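Local coordinates for 1,3-alpha-isomaltosidase (Kribbella flavida DSM 17836, PDB 5X3I), which hydrolyses the alpha-1,3-glucosidic linkages of the cyclic tetrasaccharide cyclobis-(1-6)-alpha-nigerosyl, formed from starch, to yield isomaltose, at residues A[220-225]-A[530-535]; A[150-155]-A[160-165]; A[324-329]-A[621-626]. The protein carries 1 engineered substitution. One frame throughout, in Å; residues are numbered along the deposited sequence.

Contact 1 lies at the active site, where residues 220-225 of the mutarotase-like domain meet the TIM barrel. The Tyr221 side chain is about 3 Å from that of Glu474, a probable active-site residue, and about 4 Å from that of Asp536, the probable proton donor. The probable nucleophile position holds an engineered alanine, Ala471. Contact 2 is remote from these sites. It shares a mixed sheet with contact 1, and their centres are about 29 Å apart. Contact 3 lies on the outer layer of the barrel, its centre also about 29 Å from that of contact 1. Contacts 2 and 3 flank the chain's centre, about 56 Å apart between centres.

Contact 1: A[220-225]-A[530-535]; sequences TYLPMP and GIFWAG
At the glycosidase active site, Tyr221 of the mutarotase-like domain meets Ala534 and Gly535, just after TIM-barrel strand 531-533. Its ring is reached obliquely, with CE2 of Tyr221 3.5 Å from Ala534 O. The same CE2 of Tyr221 lies 3.7 Å from Gly535 CA. A side chain at Gly535 would run into this ring, so the glycine suits the close approach. The phenol OH passes on to the barrel: it is hydrogen-bonded to the backbone N of Asp536, the probable proton donor, and weakly to Gln214 NE2. The bond to Asp536 ties the far end of the ring to the barrel loop.

At the next residue, Leu222, the contact turns apolar. Leu222 CD1 comes obliquely to the Phe532 ring and lies 3.6 Å from Phe532 CD2. The two side chains cross at about a right angle. The Phe532 CG is anti to its own carbonyl carbon (chi1 -63°), which swings the ring toward the leucine. Tyr221 and Leu222 sit in an ST turn: Leu222 N donates to Thr220 OG1 at 3.0 Å, nearly straight at 168°. Thr220 OG1 is also bonded to Glu191 O.

Strand 531-533 runs parallel between strands 517-519 and 562-565. Phe532 touches Ser519 on the first. Ala534 packs on Trp562 and Trp564 of the second. Residues 220-222 lead into strand 223-230 of the mutarotase-like domain.

Contact 2: A[150-155]-A[160-165]; sequences GEVRGG and RGVEWL. With SO4 (sulfate ion), chain L; SO4 (sulfate ion), chain C.
Gly150 and Trp164 make the main contact, between strand 151-153 and strand 159-167 of the mutarotase-like domain. The strands belong to different sheets. Their segment axes pass 8.2 Å apart at 132°, and no hydrogen bond joins them.

The first kind of interaction is CH-pi. Gly150 CA lies over one face of the indole, 4.0 Å from the centre of the six-membered ring and 25° off its normal. The backbone of Glu151 continues round to the ring edge.

The second kind is apolar. Val152 CG2, the branch anti to the carbonyl carbon, is 3.9 Å from Val162 CG1. The same CG2 of Val152 is 4.1 Å from Trp164 CH2. Phe176 touches both valines. An alanine in place of Trp164 would probably leave a gap beside Gly150 CA and strip Val152 CG2 of one of its apolar neighbours.

The polar bonds do not cross the contact. Arg153 NE makes a salt bridge of 2.9 Å with Glu151 OE1, met from above the carboxylate plane (55° out of it). Gly161 N donates to O2 of one sulfate at 2.9 Å, while O1 of this ion rests beside the aliphatic part of Arg160. Gly154 N donates to O2 of the other sulfate at 3.1 Å. Both ions probably come from the crystallisation liquor.

The chemistry implies that between these two segments the sheets meet through CH-pi and apolar contacts. The salt bridge and both sulfate bonds lie within one segment or go to an ion, and none bridges the two segments.

Contact 3: A[324-329]-A[621-626]; sequences LAIPVG and RVVPLF
Phe626 N donates to Val622 O at 2.9 Å, a backbone bond of helix 622-650. This helix lies against the loop that joins helix 311-323 to strand 330-333 of the TIM barrel. That loop starts with a Schellman motif, in which Ala325 has positive phi. Ile326 follows at once and turns its side chain toward the helix.

The contact itself is apolar, with no hydrogen bond across it. Ile326 uses two branches. CG2 sits at the edge of the Phe626 ring, near its plane, and reaches Phe626 CE2 at 3.8 Å. The ring is turned to the isoleucine because Phe626 CG is anti to the backbone N (chi1 -171°). The two side chains cross at about a right angle. The other branch runs to Val623, one turn earlier on the helix.

Two carbonyls of the loop are bonded to residues outside the segments: Leu324 O to Arg627 NH1 and Ile326 O to His321 ND1. Further along helix 622-650, Ala630 also touches Ile326. Helix 610-617 closes on the same helix, with Ala614 against Val623 and Pro610 against Phe626. Ala583 of helix 576-586 touches Phe626 too. The isoleucine therefore joins the loop to the outer helical layer of the barrel.

The longer branch makes the looser touch: Ile326 CD1 stands 4.4 Å from Val623 CG1.

Contact 1: A[220-225]-A[530-535]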
ATOM      1  N   THR A 220      -3.269  -5.867  -2.827  1.00 18.29           N
ATOM      2  CA  THR A 220      -2.751  -4.968  -1.811  1.00 14.90           C
ATOM      3  C   THR A 220      -1.610  -4.062  -2.281  1.00 16.72           C
ATOM      4  O   THR A 220      -0.817  -4.428  -3.134  1.00 12.57           O
ATOM      5  CB  THR A 220      -2.283  -5.781  -0.578  1.00 15.93           C
ATOM      6  OG1 THR A 220      -1.792  -4.905   0.444  1.00 15.11           O
ATOM      7  CG2 THR A 220      -1.192  -6.772  -0.970  1.00 13.07           C
ATOM      8  N   TYR A 221      -1.517  -2.892  -1.658  1.00 16.83           N
ATOM      9  CA  TYR A 221      -0.382  -2.000  -1.834  1.00 14.90           C
ATOM     10  C   TYR A 221       0.863  -2.480  -1.082  1.00 14.06           C
ATOM     11  O   TYR A 221       1.967  -2.038  -1.354  1.00 15.17           O
ATOM     12  CB  TYR A 221      -0.691  -0.595  -1.314  1.00 13.31           C
ATOM     13  CG  TYR A 221      -1.968   0.087  -1.745  1.00 13.04           C
ATOM     14  CD1 TYR A 221      -1.978   0.938  -2.829  1.00 14.16           C
ATOM     15  CD2 TYR A 221      -3.124  -0.036  -0.998  1.00 12.82           C
ATOM     16  CE1 TYR A 221      -3.109   1.616  -3.183  1.00 13.77           C
ATOM     17  CE2 TYR A 221      -4.261   0.639  -1.338  1.00 12.07           C
ATOM     18  CZ  TYR A 221      -4.253   1.459  -2.438  1.00 14.40           C
ATOM     19  OH  TYR A 221      -5.384   2.134  -2.796  1.00 13.87           O
ATOM     20  N   LEU A 222       0.668  -3.330  -0.088  1.00 12.89           N
ATOM     21  CA  LEU A 222       1.741  -3.637   0.846  1.00 15.18           C
ATOM     22  C   LEU A 222       1.810  -5.136   1.155  1.00 15.31           C
ATOM     23  O   LEU A 222       1.496  -5.553   2.262  1.00 15.72           O
ATOM     24  CB  LEU A 222       1.553  -2.840   2.142  1.00 11.25           C
ATOM     25  CG  LEU A 222       2.808  -2.359   2.888  1.00 14.66           C
ATOM     26  CD1 LEU A 222       2.447  -1.448   4.087  1.00 15.89           C
ATOM     27  CD2 LEU A 222       3.728  -3.494   3.321  1.00 14.68           C
ATOM     28  N   PRO A 223       2.179  -5.951   0.158  1.00 16.46           N
ATOM     29  CA  PRO A 223       2.343  -7.393   0.384  1.00 15.37           C
ATOM     30  C   PRO A 223       3.670  -7.729   1.044  1.00 15.66           C
ATOM     31  O   PRO A 223       4.602  -6.956   0.877  1.00 17.12           O
ATOM     32  CB  PRO A 223       2.292  -7.970  -1.027  1.00 12.19           C
ATOM     33  CG  PRO A 223       2.927  -6.921  -1.863  1.00 14.41           C
ATOM     34  CD  PRO A 223       2.563  -5.572  -1.214  1.00 13.90           C
ATOM     35  N   MET A 224       3.754  -8.853   1.755  1.00 15.69           N
ATOM     36  CA  MET A 224       5.042  -9.455   2.111  1.00 13.84           C
ATOM     37  C   MET A 224       5.000 -10.992   1.969  1.00 14.18           C
ATOM     38  O   MET A 224       4.026 -11.612   2.353  1.00 14.34           O
ATOM     39  CB  MET A 224       5.448  -9.119   3.547  1.00 11.96           C
ATOM     40  CG  MET A 224       5.379  -7.658   3.944  1.00 16.38           C
ATOM     41  SD  MET A 224       5.973  -7.453   5.632  1.00 18.32           S
ATOM     42  CE  MET A 224       5.590  -5.699   5.856  1.00 15.82           C
ATOM     43  N   PRO A 225       6.089 -11.606   1.487  1.00 14.65           N
ATOM     44  CA  PRO A 225       6.106 -13.073   1.394  1.00 16.92           C
ATOM     45  C   PRO A 225       6.393 -13.694   2.755  1.00 16.35           C
ATOM     46  O   PRO A 225       7.415 -14.334   2.943  1.00 19.53           O
ATOM     47  CB  PRO A 225       7.238 -13.345   0.413  1.00 15.77           C
ATOM     48  CG  PRO A 225       8.174 -12.197   0.598  1.00 14.25           C
ATOM     49  CD  PRO A 225       7.309 -11.005   0.927  1.00 13.20           C
ATOM     50  N   GLY A 530       8.622   4.867   8.806  1.00 16.05           N
ATOM     51  CA  GLY A 530       7.427   5.670   8.935  1.00 12.59           C
ATOM     52  C   GLY A 530       6.104   5.000   9.223  1.00 13.65           C
ATOM     53  O   GLY A 530       6.016   3.953   9.852  1.00 14.94           O
ATOM     54  N   ILE A 531       5.058   5.658   8.747  1.00 12.64           N
ATOM     55  CA  ILE A 531       3.686   5.330   9.049  1.00 11.36           C
ATOM     56  C   ILE A 531       3.001   4.883   7.757  1.00 13.27           C
ATOM     57  O   ILE A 531       3.400   5.287   6.665  1.00 12.44           O
ATOM     58  CB  ILE A 531       2.961   6.550   9.654  1.00 12.92           C
ATOM     59  CG1 ILE A 531       3.744   7.078  10.867  1.00 13.78           C
ATOM     60  CG2 ILE A 531       1.551   6.224  10.048  1.00 14.39           C
ATOM     61  CD1 ILE A 531       3.152   8.298  11.483  1.00 13.54           C
ATOM     62  N   PHE A 532       1.973   4.056   7.894  1.00 14.23           N
ATOM     63  CA  PHE A 532       1.273   3.498   6.751  1.00 14.71           C
ATOM     64  C   PHE A 532      -0.225   3.679   6.910  1.00 12.43           C
ATOM     65  O   PHE A 532      -0.750   3.639   8.018  1.00 14.11           O
ATOM     66  CB  PHE A 532       1.663   2.023   6.567  1.00 14.51           C
ATOM     67  CG  PHE A 532       3.123   1.852   6.264  1.00 13.22           C
ATOM     68  CD1 PHE A 532       4.053   1.801   7.289  1.00  9.93           C
ATOM     69  CD2 PHE A 532       3.575   1.848   4.962  1.00 14.68           C
ATOM     70  CE1 PHE A 532       5.385   1.716   7.022  1.00 11.70           C
ATOM     71  CE2 PHE A 532       4.924   1.758   4.694  1.00 14.00           C
ATOM     72  CZ  PHE A 532       5.827   1.690   5.738  1.00 13.84           C
ATOM     73  N   TRP A 533      -0.904   3.922   5.801  1.00 13.22           N
ATOM     74  CA  TRP A 533      -2.352   3.940   5.820  1.00 14.04           C
ATOM     75  C   TRP A 533      -2.897   3.027   4.719  1.00 13.77           C
ATOM     76  O   TRP A 533      -2.220   2.760   3.728  1.00 14.13           O
ATOM     77  CB  TRP A 533      -2.898   5.376   5.693  1.00 12.63           C
ATOM     78  CG  TRP A 533      -3.252   5.840   4.316  1.00 12.02           C
ATOM     79  CD1 TRP A 533      -4.500   5.868   3.755  1.00 11.21           C
ATOM     80  CD2 TRP A 533      -2.362   6.384   3.332  1.00 11.34           C
ATOM     81  NE1 TRP A 533      -4.441   6.379   2.488  1.00 11.99           N
ATOM     82  CE2 TRP A 533      -3.141   6.712   2.203  1.00 11.55           C
ATOM     83  CE3 TRP A 533      -0.983   6.632   3.298  1.00 12.35           C
ATOM     84  CZ2 TRP A 533      -2.585   7.257   1.043  1.00 12.80           C
ATOM     85  CZ3 TRP A 533      -0.433   7.175   2.148  1.00 12.64           C
ATOM     86  CH2 TRP A 533      -1.236   7.470   1.028  1.00 12.83           C
ATOM     87  N   ALA A 534      -4.129   2.575   4.907  1.00 12.82           N
ATOM     88  CA  ALA A 534      -4.705   1.480   4.127  1.00 14.86           C
ATOM     89  C   ALA A 534      -5.042   1.836   2.679  1.00 13.91           C
ATOM     90  O   ALA A 534      -5.480   0.977   1.939  1.00 14.36           O
ATOM     91  CB  ALA A 534      -5.936   0.951   4.818  1.00 14.82           C
ATOM     92  N   GLY A 535      -4.878   3.099   2.292  1.00 14.45           N
ATOM     93  CA  GLY A 535      -5.087   3.489   0.909  1.00 12.87           C
ATOM     94  C   GLY A 535      -6.513   3.904   0.604  1.00 13.24           C
ATOM     95  O   GLY A 535      -7.235   4.333   1.490  1.00 15.82           O
TER

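Contact 2: A[150-155]-A[160-165]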
ATOM      1  N   GLY A 150      18.234 -27.020  -9.204  1.00 40.07           N
ATOM      2  CA  GLY A 150      17.735 -26.043  -8.255  1.00 34.50           C
ATOM      3  C   GLY A 150      17.452 -26.601  -6.879  1.00 34.91           C
ATOM      4  O   GLY A 150      17.174 -27.788  -6.723  1.00 35.32           O
ATOM      5  N   GLU A 151      17.506 -25.728  -5.879  1.00 31.77           N
ATOM      6  CA  GLU A 151      17.261 -26.118  -4.499  1.00 31.51           C
ATOM      7  C   GLU A 151      16.313 -25.163  -3.789  1.00 31.43           C
ATOM      8  O   GLU A 151      16.340 -23.952  -4.004  1.00 28.25           O
ATOM      9  CB  GLU A 151      18.565 -26.175  -3.708  1.00 32.97           C
ATOM     10  CG  GLU A 151      19.671 -26.973  -4.348  1.00 41.22           C
ATOM     11  CD  GLU A 151      21.002 -26.733  -3.674  1.00 51.63           C
ATOM     12  OE1 GLU A 151      21.003 -26.299  -2.502  1.00 44.25           O
ATOM     13  OE2 GLU A 151      22.048 -26.965  -4.318  1.00 61.69           O
ATOM     14  N   VAL A 152      15.475 -25.728  -2.940  1.00 28.62           N
ATOM     15  CA  VAL A 152      14.766 -24.948  -1.954  1.00 29.25           C
ATOM     16  C   VAL A 152      15.497 -25.169  -0.645  1.00 29.68           C
ATOM     17  O   VAL A 152      15.556 -26.290  -0.145  1.00 32.40           O
ATOM     18  CB  VAL A 152      13.298 -25.353  -1.843  1.00 27.90           C
ATOM     19  CG1 VAL A 152      12.657 -24.679  -0.643  1.00 28.34           C
ATOM     20  CG2 VAL A 152      12.568 -25.001  -3.122  1.00 22.96           C
ATOM     21  N   ARG A 153      16.094 -24.109  -0.119  1.00 27.72           N
ATOM     22  CA  ARG A 153      16.931 -24.214   1.068  1.00 27.73           C
ATOM     23  C   ARG A 153      16.256 -23.627   2.290  1.00 32.18           C
ATOM     24  O   ARG A 153      15.731 -22.518   2.234  1.00 31.02           O
ATOM     25  CB  ARG A 153      18.260 -23.501   0.851  1.00 30.23           C
ATOM     26  CG  ARG A 153      19.022 -23.946  -0.368  1.00 34.00           C
ATOM     27  CD  ARG A 153      20.208 -23.036  -0.613  1.00 37.34           C
ATOM     28  NE  ARG A 153      20.995 -23.475  -1.758  1.00 42.35           N
ATOM     29  CZ  ARG A 153      22.042 -22.819  -2.245  1.00 43.64           C
ATOM     30  NH1 ARG A 153      22.432 -21.684  -1.685  1.00 42.15           N
ATOM     31  NH2 ARG A 153      22.699 -23.298  -3.291  1.00 45.75           N
ATOM     32  N   GLY A 154      16.288 -24.365   3.394  1.00 30.19           N
ATOM     33  CA  GLY A 154      15.913 -23.813   4.680  1.00 31.12           C
ATOM     34  C   GLY A 154      14.609 -24.246   5.317  1.00 34.69           C
ATOM     35  O   GLY A 154      14.365 -23.927   6.480  1.00 38.35           O
ATOM     36  N   GLY A 155      13.778 -24.980   4.590  1.00 29.33           N
ATOM     37  CA  GLY A 155      12.498 -25.391   5.137  1.00 29.72           C
ATOM     38  C   GLY A 155      12.498 -26.700   5.909  1.00 33.60           C
ATOM     39  O   GLY A 155      11.513 -27.038   6.563  1.00 30.35           O
ATOM     40  N   ARG A 160       7.849 -30.078   1.102  1.00 33.29           N
ATOM     41  CA  ARG A 160       7.652 -31.233   0.237  1.00 42.77           C
ATOM     42  C   ARG A 160       7.250 -30.818  -1.173  1.00 37.89           C
ATOM     43  O   ARG A 160       6.869 -29.673  -1.410  1.00 30.09           O
ATOM     44  CB  ARG A 160       6.590 -32.161   0.821  1.00 44.24           C
ATOM     45  CG  ARG A 160       7.065 -32.968   2.015  1.00 54.14           C
ATOM     46  CD  ARG A 160       6.034 -34.014   2.396  1.00 65.32           C
ATOM     47  NE  ARG A 160       6.653 -35.212   2.952  1.00 73.09           N
ATOM     48  CZ  ARG A 160       5.996 -36.340   3.201  1.00 78.36           C
ATOM     49  NH1 ARG A 160       6.635 -37.385   3.707  1.00 82.26           N
ATOM     50  NH2 ARG A 160       4.699 -36.421   2.939  1.00 75.82           N
ATOM     51  N   GLY A 161       7.339 -31.761  -2.105  1.00 38.82           N
ATOM     52  CA  GLY A 161       6.842 -31.563  -3.452  1.00 33.72           C
ATOM     53  C   GLY A 161       7.490 -30.424  -4.204  1.00 28.54           C
ATOM     54  O   GLY A 161       6.812 -29.636  -4.854  1.00 31.05           O
ATOM     55  N   VAL A 162       8.808 -30.340  -4.120  1.00 26.68           N
ATOM     56  CA  VAL A 162       9.543 -29.291  -4.799  1.00 27.97           C
ATOM     57  C   VAL A 162       9.542 -29.516  -6.304  1.00 28.92           C
ATOM     58  O   VAL A 162       9.866 -30.604  -6.773  1.00 31.29           O
ATOM     59  CB  VAL A 162      10.990 -29.216  -4.303  1.00 26.67           C
ATOM     60  CG1 VAL A 162      11.777 -28.212  -5.111  1.00 27.51           C
ATOM     61  CG2 VAL A 162      11.024 -28.865  -2.826  1.00 28.06           C
ATOM     62  N   GLU A 163       9.174 -28.490  -7.059  1.00 26.83           N
ATOM     63  CA  GLU A 163       9.233 -28.566  -8.509  1.00 26.64           C
ATOM     64  C   GLU A 163       9.650 -27.243  -9.142  1.00 27.16           C
ATOM     65  O   GLU A 163       9.578 -26.183  -8.514  1.00 26.14           O
ATOM     66  CB  GLU A 163       7.892 -29.025  -9.075  1.00 26.80           C
ATOM     67  CG  GLU A 163       6.690 -28.261  -8.564  1.00 31.64           C
ATOM     68  CD  GLU A 163       5.393 -28.797  -9.131  1.00 33.37           C
ATOM     69  OE1 GLU A 163       5.466 -29.667 -10.020  1.00 30.20           O
ATOM     70  OE2 GLU A 163       4.307 -28.355  -8.689  1.00 35.54           O
ATOM     71  N   TRP A 164      10.084 -27.327 -10.393  1.00 25.75           N
ATOM     72  CA  TRP A 164      10.648 -26.205 -11.117  1.00 24.13           C
ATOM     73  C   TRP A 164       9.981 -26.035 -12.467  1.00 24.75           C
ATOM     74  O   TRP A 164       9.718 -27.014 -13.163  1.00 26.15           O
ATOM     75  CB  TRP A 164      12.146 -26.406 -11.298  1.00 24.06           C
ATOM     76  CG  TRP A 164      12.809 -26.739 -10.024  1.00 28.64           C
ATOM     77  CD1 TRP A 164      13.085 -27.982  -9.544  1.00 30.05           C
ATOM     78  CD2 TRP A 164      13.254 -25.814  -9.030  1.00 30.06           C
ATOM     79  NE1 TRP A 164      13.689 -27.891  -8.317  1.00 31.63           N
ATOM     80  CE2 TRP A 164      13.806 -26.568  -7.978  1.00 31.89           C
ATOM     81  CE3 TRP A 164      13.249 -24.421  -8.932  1.00 28.11           C
ATOM     82  CZ2 TRP A 164      14.343 -25.977  -6.839  1.00 30.64           C
ATOM     83  CZ3 TRP A 164      13.791 -23.834  -7.798  1.00 28.33           C
ATOM     84  CH2 TRP A 164      14.328 -24.611  -6.769  1.00 31.59           C
ATOM     85  N   LEU A 165       9.698 -24.790 -12.830  1.00 24.75           N
ATOM     86  CA  LEU A 165       9.141 -24.488 -14.137  1.00 23.12           C
ATOM     87  C   LEU A 165      10.281 -24.154 -15.074  1.00 23.91           C
ATOM     88  O   LEU A 165      10.953 -23.134 -14.910  1.00 21.83           O
ATOM     89  CB  LEU A 165       8.149 -23.332 -14.063  1.00 22.31           C
ATOM     90  CG  LEU A 165       7.450 -22.960 -15.374  1.00 24.54           C
ATOM     91  CD1 LEU A 165       6.507 -24.082 -15.834  1.00 20.97           C
ATOM     92  CD2 LEU A 165       6.692 -21.649 -15.239  1.00 24.35           C
TER
HETATM   93  S   SO4 L 810       8.409 -35.130  -1.742  1.00 88.73           S
HETATM   94  O1  SO4 L 810       7.392 -35.153  -0.697  1.00 71.80           O
HETATM   95  O2  SO4 L 810       9.230 -33.933  -1.612  1.00 64.43           O
HETATM   96  O3  SO4 L 810       9.268 -36.302  -1.620  1.00 87.09           O
HETATM   97  O4  SO4 L 810       7.748 -35.140  -3.041  1.00 65.10           O
HETATM   98  S   SO4 C 801      17.206 -27.735   4.624  1.00 64.10           S
HETATM   99  O1  SO4 C 801      16.223 -26.962   5.379  1.00 44.91           O
HETATM  100  O2  SO4 C 801      18.043 -26.866   3.803  1.00 47.31           O
HETATM  101  O3  SO4 C 801      18.057 -28.463   5.557  1.00 68.46           O
HETATM  102  O4  SO4 C 801      16.497 -28.678   3.768  1.00 52.71           O

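Contact 3: A[324-329]-A[621-626]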
ATOM      1  N   LEU A 324     -14.576  24.622  17.153  1.00 17.92           N
ATOM      2  CA  LEU A 324     -15.484  23.569  17.602  1.00 13.46           C
ATOM      3  C   LEU A 324     -14.855  22.714  18.700  1.00 16.48           C
ATOM      4  O   LEU A 324     -15.437  21.738  19.140  1.00 16.65           O
ATOM      5  CB  LEU A 324     -15.925  22.689  16.427  1.00 17.02           C
ATOM      6  CG  LEU A 324     -16.707  23.392  15.311  1.00 15.82           C
ATOM      7  CD1 LEU A 324     -17.064  22.433  14.165  1.00 13.88           C
ATOM      8  CD2 LEU A 324     -17.963  24.022  15.869  1.00 18.08           C
ATOM      9  N   ALA A 325     -13.658  23.096  19.130  1.00 16.51           N
ATOM     10  CA  ALA A 325     -12.951  22.405  20.199  1.00 17.00           C
ATOM     11  C   ALA A 325     -12.771  20.905  19.908  1.00 17.34           C
ATOM     12  O   ALA A 325     -12.904  20.077  20.802  1.00 20.22           O
ATOM     13  CB  ALA A 325     -13.672  22.611  21.528  1.00 17.16           C
ATOM     14  N   ILE A 326     -12.492  20.580  18.648  1.00 16.85           N
ATOM     15  CA  ILE A 326     -12.091  19.235  18.248  1.00 15.37           C
ATOM     16  C   ILE A 326     -10.586  19.218  18.062  1.00 14.59           C
ATOM     17  O   ILE A 326     -10.070  19.762  17.088  1.00 15.63           O
ATOM     18  CB  ILE A 326     -12.764  18.791  16.935  1.00 15.05           C
ATOM     19  CG1 ILE A 326     -14.289  18.900  17.047  1.00 15.20           C
ATOM     20  CG2 ILE A 326     -12.307  17.369  16.552  1.00 13.60           C
ATOM     21  CD1 ILE A 326     -15.005  18.927  15.697  1.00 14.15           C
ATOM     22  N   PRO A 327      -9.877  18.586  18.996  1.00 15.26           N
ATOM     23  CA  PRO A 327      -8.411  18.622  18.998  1.00 15.22           C
ATOM     24  C   PRO A 327      -7.852  17.946  17.755  1.00 16.44           C
ATOM     25  O   PRO A 327      -8.367  16.911  17.370  1.00 20.09           O
ATOM     26  CB  PRO A 327      -8.032  17.841  20.258  1.00 16.83           C
ATOM     27  CG  PRO A 327      -9.262  17.740  21.063  1.00 18.43           C
ATOM     28  CD  PRO A 327     -10.418  17.818  20.125  1.00 15.67           C
ATOM     29  N   VAL A 328      -6.846  18.540  17.133  1.00 15.32           N
ATOM     30  CA  VAL A 328      -6.185  17.922  16.005  1.00 15.88           C
ATOM     31  C   VAL A 328      -4.675  18.063  16.184  1.00 15.60           C
ATOM     32  O   VAL A 328      -4.193  19.124  16.560  1.00 17.59           O
ATOM     33  CB  VAL A 328      -6.648  18.541  14.666  1.00 15.77           C
ATOM     34  CG1 VAL A 328      -6.565  20.068  14.718  1.00 14.03           C
ATOM     35  CG2 VAL A 328      -5.835  17.994  13.523  1.00 16.96           C
ATOM     36  N   GLY A 329      -3.941  16.973  15.976  1.00 14.24           N
ATOM     37  CA  GLY A 329      -2.498  16.993  16.119  1.00  9.97           C
ATOM     38  C   GLY A 329      -1.679  17.145  14.846  1.00 11.93           C
ATOM     39  O   GLY A 329      -0.516  17.514  14.916  1.00 15.46           O
ATOM     40  N   ARG A 621     -25.782  14.923  16.249  1.00 24.61           N
ATOM     41  CA  ARG A 621     -24.909  14.139  17.104  1.00 23.29           C
ATOM     42  C   ARG A 621     -23.471  14.041  16.589  1.00 20.49           C
ATOM     43  O   ARG A 621     -22.580  13.693  17.344  1.00 20.47           O
ATOM     44  CB  ARG A 621     -25.456  12.726  17.269  1.00 23.32           C
ATOM     45  CG  ARG A 621     -26.796  12.643  17.949  1.00 29.00           C
ATOM     46  CD  ARG A 621     -27.346  11.238  17.816  1.00 27.66           C
ATOM     47  NE  ARG A 621     -27.611  10.879  16.428  1.00 30.01           N
ATOM     48  CZ  ARG A 621     -28.059   9.688  16.040  1.00 33.63           C
ATOM     49  NH1 ARG A 621     -28.288   8.738  16.939  1.00 36.32           N
ATOM     50  NH2 ARG A 621     -28.279   9.445  14.757  1.00 31.15           N
ATOM     51  N   VAL A 622     -23.243  14.349  15.316  1.00 22.10           N
ATOM     52  CA  VAL A 622     -21.941  14.059  14.708  1.00 18.98           C
ATOM     53  C   VAL A 622     -20.781  14.865  15.322  1.00 19.33           C
ATOM     54  O   VAL A 622     -19.778  14.295  15.738  1.00 20.42           O
ATOM     55  CB  VAL A 622     -21.971  14.291  13.189  1.00 20.03           C
ATOM     56  CG1 VAL A 622     -20.573  14.148  12.604  1.00 18.60           C
ATOM     57  CG2 VAL A 622     -22.919  13.289  12.526  1.00 19.47           C
ATOM     58  N   VAL A 623     -20.922  16.178  15.395  1.00 20.17           N
ATOM     59  CA  VAL A 623     -19.863  16.998  15.978  1.00 17.19           C
ATOM     60  C   VAL A 623     -19.609  16.659  17.455  1.00 20.87           C
ATOM     61  O   VAL A 623     -18.479  16.350  17.805  1.00 19.37           O
ATOM     62  CB  VAL A 623     -20.156  18.503  15.809  1.00 16.94           C
ATOM     63  CG1 VAL A 623     -19.255  19.332  16.713  1.00 19.58           C
ATOM     64  CG2 VAL A 623     -19.991  18.907  14.342  1.00 15.87           C
ATOM     65  N   PRO A 624     -20.653  16.673  18.316  1.00 20.27           N
ATOM     66  CA  PRO A 624     -20.374  16.401  19.731  1.00 20.47           C
ATOM     67  C   PRO A 624     -19.791  15.017  19.993  1.00 18.97           C
ATOM     68  O   PRO A 624     -18.917  14.872  20.836  1.00 20.61           O
ATOM     69  CB  PRO A 624     -21.751  16.527  20.395  1.00 25.55           C
ATOM     70  CG  PRO A 624     -22.559  17.318  19.463  1.00 25.81           C
ATOM     71  CD  PRO A 624     -22.083  16.951  18.102  1.00 20.58           C
ATOM     72  N   LEU A 625     -20.263  14.005  19.279  1.00 19.46           N
ATOM     73  CA  LEU A 625     -19.754  12.669  19.525  1.00 19.36           C
ATOM     74  C   LEU A 625     -18.335  12.508  18.973  1.00 19.04           C
ATOM     75  O   LEU A 625     -17.489  11.906  19.618  1.00 19.42           O
ATOM     76  CB  LEU A 625     -20.685  11.614  18.937  1.00 19.30           C
ATOM     77  CG  LEU A 625     -22.032  11.460  19.651  1.00 23.18           C
ATOM     78  CD1 LEU A 625     -22.778  10.243  19.114  1.00 22.51           C
ATOM     79  CD2 LEU A 625     -21.840  11.348  21.146  1.00 22.36           C
ATOM     80  N   PHE A 626     -18.072  13.061  17.793  1.00 19.67           N
ATOM     81  CA  PHE A 626     -16.720  13.018  17.258  1.00 17.40           C
ATOM     82  C   PHE A 626     -15.773  13.724  18.226  1.00 16.97           C
ATOM     83  O   PHE A 626     -14.704  13.217  18.517  1.00 17.60           O
ATOM     84  CB  PHE A 626     -16.636  13.653  15.874  1.00 16.46           C
ATOM     85  CG  PHE A 626     -15.316  13.440  15.190  1.00 15.96           C
ATOM     86  CD1 PHE A 626     -15.163  12.423  14.253  1.00 14.96           C
ATOM     87  CD2 PHE A 626     -14.224  14.250  15.477  1.00 16.71           C
ATOM     88  CE1 PHE A 626     -13.956  12.215  13.612  1.00 12.61           C
ATOM     89  CE2 PHE A 626     -13.007  14.052  14.839  1.00 15.73           C
ATOM     90  CZ  PHE A 626     -12.868  13.028  13.900  1.00 11.65           C
TER